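Side-chain contacts in Mll8374 protein (Mesorhizobium loti, PDB 3B5E), which probably acts as a carboxylesterase of the alpha/beta-hydrolase fold, hydrolysing ester bonds: residues A[18-23]-A[104-109]; A[74-77]-A[83-86]. One frame throughout, in Å; residues are numbered along the deposited sequence.

Interaction 1: residues A[18-23]-A[104-109]; sequences FPYRLL and KRHGLN
Leu22 and His106 mark the closest approach of the two backbones, their CA atoms 8.9 Å apart, so side chains alone bridge strand 20-23 and the C-terminal turn of helix 85-106. Gly107 then leaves helical geometry with a positive phi, which costs a glycine little, and the chain leaves the helix just after His106. Tyr20 and Leu22, two apart on the strand, both point to the helix end. With CG of Tyr20 lying between its backbone N and carbonyl carbon (chi1 71°), the phenol reaches across, and its OH is 2.6 Å from His106 NE2 in a short hydrogen bond lying in the planes of both rings. The rings themselves meet rim to rim. A second bond grips the same oxygen: Arg105 NH1 donates to Tyr20 OH over 3.2 Å, with the hydroxyl slightly out of the guanidinium plane. The bend in the Arg105 chain at chi3 turns the guanidinium to the phenol, while NH1 also forms a salt bridge with Asp15, its stronger partner. The imidazole is sandwiched. Leu22 CD2 makes a CH-pi contact with one face, 3.5 Å from the centroid of the His106 ring, and Arg105 CG lies over the centre of the opposite face. Tyr20 in turn is packed edge-to-face with Phe98 of the same helix. Histidine thus suits its place by offering a nitrogen at the rim and flat faces to aliphatic carbon. Two bonds hold the phenol oxygen, and the adjacent guanidinium, its charge probably offset in part by Asp15, would probably polarise it.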
ATOM      1  N   PHE A  18       3.505  -3.696 -14.209  1.00 22.00           N
ATOM      2  CA  PHE A  18       4.390  -3.011 -13.263  1.00 21.44           C
ATOM      3  C   PHE A  18       5.624  -3.856 -13.042  1.00 19.89           C
ATOM      4  O   PHE A  18       5.508  -5.067 -12.919  1.00 19.93           O
ATOM      5  CB  PHE A  18       3.679  -2.793 -11.899  1.00 19.39           C
ATOM      6  CG  PHE A  18       2.620  -1.736 -11.939  1.00 19.55           C
ATOM      7  CD1 PHE A  18       1.429  -1.954 -12.628  1.00 19.35           C
ATOM      8  CD2 PHE A  18       2.815  -0.509 -11.326  1.00 17.88           C
ATOM      9  CE1 PHE A  18       0.459  -0.962 -12.679  1.00 19.06           C
ATOM     10  CE2 PHE A  18       1.844   0.464 -11.366  1.00 20.85           C
ATOM     11  CZ  PHE A  18       0.682   0.246 -12.060  1.00 17.47           C
ATOM     12  N   PRO A  19       6.815  -3.232 -12.983  1.00 19.00           N
ATOM     13  CA  PRO A  19       7.955  -4.060 -12.592  1.00 19.49           C
ATOM     14  C   PRO A  19       7.831  -4.502 -11.126  1.00 19.19           C
ATOM     15  O   PRO A  19       7.242  -3.792 -10.315  1.00 17.27           O
ATOM     16  CB  PRO A  19       9.167  -3.144 -12.787  1.00 17.25           C
ATOM     17  CG  PRO A  19       8.668  -1.957 -13.493  1.00 21.87           C
ATOM     18  CD  PRO A  19       7.217  -1.838 -13.212  1.00 17.57           C
ATOM     19  N   TYR A  20       8.339  -5.688 -10.819  1.00 17.15           N
ATOM     20  CA  TYR A  20       8.268  -6.233  -9.467  1.00 17.51           C
ATOM     21  C   TYR A  20       9.306  -7.283  -9.197  1.00 18.36           C
ATOM     22  O   TYR A  20       9.819  -7.913 -10.119  1.00 20.97           O
ATOM     23  CB  TYR A  20       6.865  -6.769  -9.122  1.00 17.02           C
ATOM     24  CG  TYR A  20       6.508  -8.031  -9.855  1.00 17.31           C
ATOM     25  CD1 TYR A  20       6.193  -8.007 -11.216  1.00 18.69           C
ATOM     26  CD2 TYR A  20       6.552  -9.257  -9.202  1.00 18.08           C
ATOM     27  CE1 TYR A  20       5.890  -9.187 -11.905  1.00 19.01           C
ATOM     28  CE2 TYR A  20       6.262 -10.430  -9.862  1.00 19.55           C
ATOM     29  CZ  TYR A  20       5.936 -10.405 -11.208  1.00 18.61           C
ATOM     30  OH  TYR A  20       5.663 -11.617 -11.822  1.00 19.33           O
ATOM     31  N   ARG A  21       9.589  -7.478  -7.910  1.00 18.17           N
ATOM     32  CA  ARG A  21      10.392  -8.584  -7.434  1.00 19.42           C
ATOM     33  C   ARG A  21       9.481  -9.474  -6.576  1.00 19.96           C
ATOM     34  O   ARG A  21       8.587  -8.970  -5.854  1.00 16.73           O
ATOM     35  CB  ARG A  21      11.539  -8.079  -6.575  1.00 19.31           C
ATOM     36  CG  ARG A  21      12.521  -7.235  -7.313  1.00 19.85           C
ATOM     37  CD  ARG A  21      13.561  -6.720  -6.342  1.00 20.65           C
ATOM     38  NE  ARG A  21      14.462  -5.778  -7.008  1.00 19.13           N
ATOM     39  CZ  ARG A  21      15.577  -6.091  -7.665  1.00 24.36           C
ATOM     40  NH1 ARG A  21      16.024  -7.336  -7.759  1.00 27.11           N
ATOM     41  NH2 ARG A  21      16.273  -5.123  -8.231  1.00 25.69           N
ATOM     42  N   LEU A  22       9.744 -10.777  -6.635  1.00 17.58           N
ATOM     43  CA  LEU A  22       8.997 -11.786  -5.884  1.00 15.58           C
ATOM     44  C   LEU A  22       9.935 -12.446  -4.887  1.00 16.72           C
ATOM     45  O   LEU A  22      10.864 -13.161  -5.300  1.00 17.95           O
ATOM     46  CB  LEU A  22       8.396 -12.859  -6.806  1.00 16.82           C
ATOM     47  CG  LEU A  22       7.377 -13.823  -6.157  1.00 15.55           C
ATOM     48  CD1 LEU A  22       6.040 -13.102  -5.746  1.00 18.48           C
ATOM     49  CD2 LEU A  22       7.099 -15.004  -7.044  1.00 15.46           C
ATOM     50  N   LEU A  23       9.691 -12.191  -3.605  1.00 15.55           N
ATOM     51  CA  LEU A  23      10.503 -12.730  -2.509  1.00 15.99           C
ATOM     52  C   LEU A  23       9.745 -13.710  -1.600  1.00 16.11           C
ATOM     53  O   LEU A  23       8.546 -13.619  -1.413  1.00 18.79           O
ATOM     54  CB  LEU A  23      11.109 -11.582  -1.690  1.00 17.85           C
ATOM     55  CG  LEU A  23      11.846 -10.475  -2.451  1.00 20.50           C
ATOM     56  CD1 LEU A  23      10.964  -9.285  -2.926  1.00 16.66           C
ATOM     57  CD2 LEU A  23      12.908  -9.974  -1.512  1.00 24.50           C
ATOM     58  N   LYS A 104      -2.400 -14.744 -10.501  1.00 20.90           N
ATOM     59  CA  LYS A 104      -2.537 -15.910 -11.376  1.00 22.16           C
ATOM     60  C   LYS A 104      -1.168 -16.556 -11.653  1.00 19.69           C
ATOM     61  O   LYS A 104      -0.995 -17.785 -11.598  1.00 18.27           O
ATOM     62  CB  LYS A 104      -3.203 -15.522 -12.715  1.00 24.60           C
ATOM     63  CG  LYS A 104      -4.722 -15.464 -12.696  1.00 32.26           C
ATOM     64  N   ARG A 105      -0.191 -15.718 -11.965  1.00 17.47           N
ATOM     65  CA  ARG A 105       1.112 -16.194 -12.342  1.00 19.36           C
ATOM     66  C   ARG A 105       1.833 -16.965 -11.209  1.00 18.64           C
ATOM     67  O   ARG A 105       2.521 -17.968 -11.463  1.00 20.80           O
ATOM     68  CB  ARG A 105       1.974 -15.023 -12.807  1.00 20.41           C
ATOM     69  CG  ARG A 105       3.402 -15.424 -12.973  1.00 26.98           C
ATOM     70  CD  ARG A 105       4.203 -14.296 -13.467  1.00 32.59           C
ATOM     71  NE  ARG A 105       4.129 -14.154 -14.910  1.00 35.45           N
ATOM     72  CZ  ARG A 105       4.848 -13.256 -15.581  1.00 41.65           C
ATOM     73  NH1 ARG A 105       5.687 -12.424 -14.930  1.00 37.50           N
ATOM     74  NH2 ARG A 105       4.725 -13.190 -16.894  1.00 32.61           N
ATOM     75  N   HIS A 106       1.689 -16.484  -9.979  1.00 19.60           N
ATOM     76  CA  HIS A 106       2.438 -17.019  -8.842  1.00 18.84           C
ATOM     77  C   HIS A 106       1.571 -17.771  -7.823  1.00 18.67           C
ATOM     78  O   HIS A 106       2.045 -18.166  -6.756  1.00 17.80           O
ATOM     79  CB  HIS A 106       3.205 -15.887  -8.188  1.00 18.68           C
ATOM     80  CG  HIS A 106       4.149 -15.184  -9.119  1.00 18.41           C
ATOM     81  ND1 HIS A 106       5.279 -15.791  -9.640  1.00 17.04           N
ATOM     82  CD2 HIS A 106       4.137 -13.925  -9.615  1.00 18.58           C
ATOM     83  CE1 HIS A 106       5.921 -14.924 -10.407  1.00 20.53           C
ATOM     84  NE2 HIS A 106       5.246 -13.789 -10.412  1.00 18.31           N
ATOM     85  N   GLY A 107       0.306 -17.994  -8.152  1.00 21.00           N
ATOM     86  CA  GLY A 107      -0.613 -18.695  -7.258  1.00 21.10           C
ATOM     87  C   GLY A 107      -0.874 -17.938  -5.958  1.00 22.46           C
ATOM     88  O   GLY A 107      -0.997 -18.557  -4.894  1.00 23.99           O
ATOM     89  N   LEU A 108      -0.954 -16.607  -6.023  1.00 21.42           N
ATOM     90  CA  LEU A 108      -1.160 -15.819  -4.822  1.00 21.12           C
ATOM     91  C   LEU A 108      -2.611 -15.921  -4.392  1.00 23.67           C
ATOM     92  O   LEU A 108      -3.512 -15.854  -5.210  1.00 24.98           O
ATOM     93  CB  LEU A 108      -0.774 -14.366  -5.027  1.00 18.37           C
ATOM     94  CG  LEU A 108       0.645 -14.078  -5.535  1.00 20.89           C
ATOM     95  CD1 LEU A 108       0.884 -12.599  -5.758  1.00 21.24           C
ATOM     96  CD2 LEU A 108       1.720 -14.713  -4.608  1.00 23.14           C
ATOM     97  N   ASN A 109      -2.826 -16.118  -3.101  1.00 26.14           N
ATOM     98  CA  ASN A 109      -4.176 -16.176  -2.553  1.00 28.33           C
ATOM     99  C   ASN A 109      -4.570 -14.801  -2.077  1.00 26.88           C
ATOM    100  O   ASN A 109      -4.082 -14.348  -1.037  1.00 23.71           O
ATOM    101  CB  ASN A 109      -4.233 -17.165  -1.387  1.00 31.00           C
ATOM    102  CG  ASN A 109      -5.654 -17.533  -1.013  1.00 34.98           C
ATOM    103  OD1 ASN A 109      -6.616 -16.843  -1.386  1.00 37.97           O
ATOM    104  ND2 ASN A 109      -5.797 -18.645  -0.293  1.00 44.04           N
TER

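Interaction 2: residues A[74-77]-A[83-86]; sequences WFER and FEQK. With EDO (1,2-ethanediol), chain N.
Phe75 turns its edge to the face of Phe83 in an offset edge-to-face pair, the planes at 87° and CE1 of Phe75 3.7 Å from CG of Phe83. With CG of Phe75 placed between its own backbone N and carbonyl carbon (chi1 46°), the ring swings toward this partner. Arg77 lends its aliphatic part: its CG comes obliquely to within 3.5 Å of Phe83 CE1, and the long chain leaves the guanidinium to form a salt bridge through NH1 with a sulfate ion, probably from the crystallisation liquor. Replacing Phe83 with an alanine would probably leave the Phe75 edge and the Arg77 methylenes without their shared partner, opening a gap between the Phe75 ring and the Arg77 chain. The backbone sets these rings in position. Arg77 and Phe83 form a non-hydrogen-bonded antiparallel pair with side chains on the same face, and next to it Glu84 N donates to Glu76 O over 3.0 Å. Farther out, Gln85 folds back so that NE2 bonds Phe83 O at 3.1 Å, and the same amide reaches Val147 and Asp149. Phe75 also packs on Asn120 and Leu124 of helix 120-131. Glu84 stands at the N-cap, and the amides of Gln85 and Lys86, in the first helical turn with no acceptor a turn earlier within the helix, donate to an ethanediol, probably also from the liquor. The arrangement is a short beta-hairpin running directly into helix 85-106, at the edge of an alpha/beta-hydrolase fold and near its probable nucleophile elbow.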
ATOM      1  N   TRP A  74       3.852   6.538  -7.955  1.00 19.24           N
ATOM      2  CA  TRP A  74       2.676   5.756  -8.339  1.00 19.46           C
ATOM      3  C   TRP A  74       1.676   6.516  -9.209  1.00 20.71           C
ATOM      4  O   TRP A  74       0.922   5.920  -9.952  1.00 21.20           O
ATOM      5  CB  TRP A  74       2.010   5.221  -7.059  1.00 18.22           C
ATOM      6  CG  TRP A  74       2.931   4.204  -6.396  1.00 16.13           C
ATOM      7  CD1 TRP A  74       3.766   4.410  -5.347  1.00 18.51           C
ATOM      8  CD2 TRP A  74       3.125   2.842  -6.802  1.00 12.88           C
ATOM      9  NE1 TRP A  74       4.487   3.281  -5.085  1.00 16.77           N
ATOM     10  CE2 TRP A  74       4.114   2.298  -5.961  1.00 16.48           C
ATOM     11  CE3 TRP A  74       2.582   2.043  -7.817  1.00 19.58           C
ATOM     12  CZ2 TRP A  74       4.529   0.996  -6.072  1.00 20.58           C
ATOM     13  CZ3 TRP A  74       3.001   0.759  -7.920  1.00 17.94           C
ATOM     14  CH2 TRP A  74       3.974   0.247  -7.061  1.00 18.58           C
ATOM     15  N   PHE A  75       1.654   7.832  -9.075  1.00 18.47           N
ATOM     16  CA  PHE A  75       0.799   8.688  -9.904  1.00 19.00           C
ATOM     17  C   PHE A  75       1.319  10.116  -9.848  1.00 19.72           C
ATOM     18  O   PHE A  75       2.021  10.483  -8.923  1.00 21.26           O
ATOM     19  CB  PHE A  75      -0.694   8.595  -9.508  1.00 19.51           C
ATOM     20  CG  PHE A  75      -0.958   8.677  -8.032  1.00 21.03           C
ATOM     21  CD1 PHE A  75      -0.955   9.912  -7.361  1.00 20.78           C
ATOM     22  CD2 PHE A  75      -1.253   7.530  -7.295  1.00 16.17           C
ATOM     23  CE1 PHE A  75      -1.234   9.992  -6.013  1.00 19.65           C
ATOM     24  CE2 PHE A  75      -1.485   7.599  -5.934  1.00 21.55           C
ATOM     25  CZ  PHE A  75      -1.487   8.848  -5.282  1.00 24.07           C
ATOM     26  N   GLU A  76       0.952  10.917 -10.831  1.00 20.36           N
ATOM     27  CA  GLU A  76       1.526  12.245 -10.977  1.00 20.57           C
ATOM     28  C   GLU A  76       1.052  13.180  -9.881  1.00 21.19           C
ATOM     29  O   GLU A  76      -0.100  13.129  -9.428  1.00 18.56           O
ATOM     30  CB  GLU A  76       1.176  12.826 -12.351  1.00 21.55           C
ATOM     31  CG  GLU A  76       1.661  11.985 -13.514  1.00 21.99           C
ATOM     32  CD  GLU A  76       3.163  12.126 -13.834  1.00 32.95           C
ATOM     33  OE1 GLU A  76       3.906  12.802 -13.074  1.00 30.96           O
ATOM     34  OE2 GLU A  76       3.597  11.534 -14.865  1.00 35.53           O
ATOM     35  N   ARG A  77       1.967  14.036  -9.445  1.00 21.05           N
ATOM     36  CA  ARG A  77       1.660  15.084  -8.505  1.00 22.60           C
ATOM     37  C   ARG A  77       1.617  16.458  -9.192  1.00 22.39           C
ATOM     38  O   ARG A  77       2.445  16.768 -10.046  1.00 23.43           O
ATOM     39  CB  ARG A  77       2.696  15.087  -7.398  1.00 22.78           C
ATOM     40  CG  ARG A  77       2.355  16.060  -6.312  1.00 24.98           C
ATOM     41  CD  ARG A  77       3.226  15.890  -5.154  1.00 34.55           C
ATOM     42  NE  ARG A  77       4.594  16.197  -5.492  1.00 33.17           N
ATOM     43  CZ  ARG A  77       5.546  16.433  -4.602  1.00 50.85           C
ATOM     44  NH1 ARG A  77       5.291  16.415  -3.299  1.00 54.39           N
ATOM     45  NH2 ARG A  77       6.770  16.700  -5.025  1.00 56.97           N
ATOM     46  N   PHE A  83      -2.853  15.994  -6.460  1.00 21.21           N
ATOM     47  CA  PHE A  83      -2.436  14.965  -7.389  1.00 21.57           C
ATOM     48  C   PHE A  83      -3.309  14.963  -8.617  1.00 20.22           C
ATOM     49  O   PHE A  83      -4.484  15.365  -8.563  1.00 22.32           O
ATOM     50  CB  PHE A  83      -2.419  13.616  -6.682  1.00 21.31           C
ATOM     51  CG  PHE A  83      -1.578  13.637  -5.453  1.00 20.64           C
ATOM     52  CD1 PHE A  83      -0.206  13.527  -5.561  1.00 22.87           C
ATOM     53  CD2 PHE A  83      -2.140  13.864  -4.213  1.00 22.96           C
ATOM     54  CE1 PHE A  83       0.595  13.605  -4.455  1.00 24.40           C
ATOM     55  CE2 PHE A  83      -1.346  13.971  -3.099  1.00 22.41           C
ATOM     56  CZ  PHE A  83       0.029  13.811  -3.213  1.00 25.41           C
ATOM     57  N   GLU A  84      -2.737  14.528  -9.735  0.50 21.11           N
ATOM     58  CA  GLU A  84      -3.451  14.498 -11.008  0.50 20.86           C
ATOM     59  C   GLU A  84      -4.464  13.360 -10.971  0.50 19.06           C
ATOM     60  O   GLU A  84      -4.096  12.197 -10.877  0.50 18.63           O
ATOM     61  CB  GLU A  84      -2.487  14.339 -12.187  0.50 20.84           C
ATOM     62  CG  GLU A  84      -1.530  15.503 -12.316  0.50 22.34           C
ATOM     63  CD  GLU A  84      -0.635  15.438 -13.536  0.50 24.06           C
ATOM     64  OE1 GLU A  84      -0.755  14.471 -14.313  0.50 26.54           O
ATOM     65  OE2 GLU A  84       0.198  16.358 -13.710  0.50 31.69           O
ATOM     66  N   GLN A  85      -5.741  13.714 -11.058  1.00 17.12           N
ATOM     67  CA  GLN A  85      -6.799  12.767 -10.818  1.00 18.77           C
ATOM     68  C   GLN A  85      -6.855  11.727 -11.932  1.00 18.35           C
ATOM     69  O   GLN A  85      -7.009  10.548 -11.646  1.00 19.67           O
ATOM     70  CB  GLN A  85      -8.118  13.498 -10.627  1.00 17.33           C
ATOM     71  CG  GLN A  85      -8.118  14.451  -9.472  1.00 18.63           C
ATOM     72  CD  GLN A  85      -8.020  13.758  -8.145  1.00 21.95           C
ATOM     73  OE1 GLN A  85      -8.891  12.976  -7.796  1.00 20.10           O
ATOM     74  NE2 GLN A  85      -6.988  14.052  -7.393  1.00 19.18           N
ATOM     75  N   LYS A  86      -6.646  12.163 -13.176  1.00 19.77           N
ATOM     76  CA  LYS A  86      -6.568  11.258 -14.328  1.00 21.85           C
ATOM     77  C   LYS A  86      -5.433  10.214 -14.171  1.00 20.50           C
ATOM     78  O   LYS A  86      -5.578   9.048 -14.547  1.00 19.74           O
ATOM     79  CB  LYS A  86      -6.426  12.093 -15.616  1.00 21.94           C
ATOM     80  CG  LYS A  86      -6.457  11.319 -16.893  1.00 29.65           C
TER
HETATM   81  C1  EDO N 234      -6.579  16.242 -13.880  1.00 45.48           C
HETATM   82  O1  EDO N 234      -6.795  14.850 -14.037  1.00 37.52           O
HETATM   83  C2  EDO N 234      -7.206  16.671 -12.566  1.00 43.66           C
HETATM   84  O2  EDO N 234      -6.200  16.585 -11.571  1.00 34.48           O

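From the N terminus, segment 18-23 supplies one outermost strand of the main sheet, antiparallel to its neighbour 58-62. The chain then builds strands 32-36 and 58-62 before reaching 74-77, where interaction 2 closes a short loop, the hairpin returning at 83-86. Helix 85-106 starts there and runs back to 104-109, where interaction 1 closes a much longer loop, with 80 residues between its segments. The small loop lies wholly within the large one; the two do not cross. Interaction 2 thus lies at the start of this helix and interaction 1 at its end, about 25 Å apart between centres. They also meet directly, where Phe18 CD2 packs 3.6 Å from Trp74 CZ3.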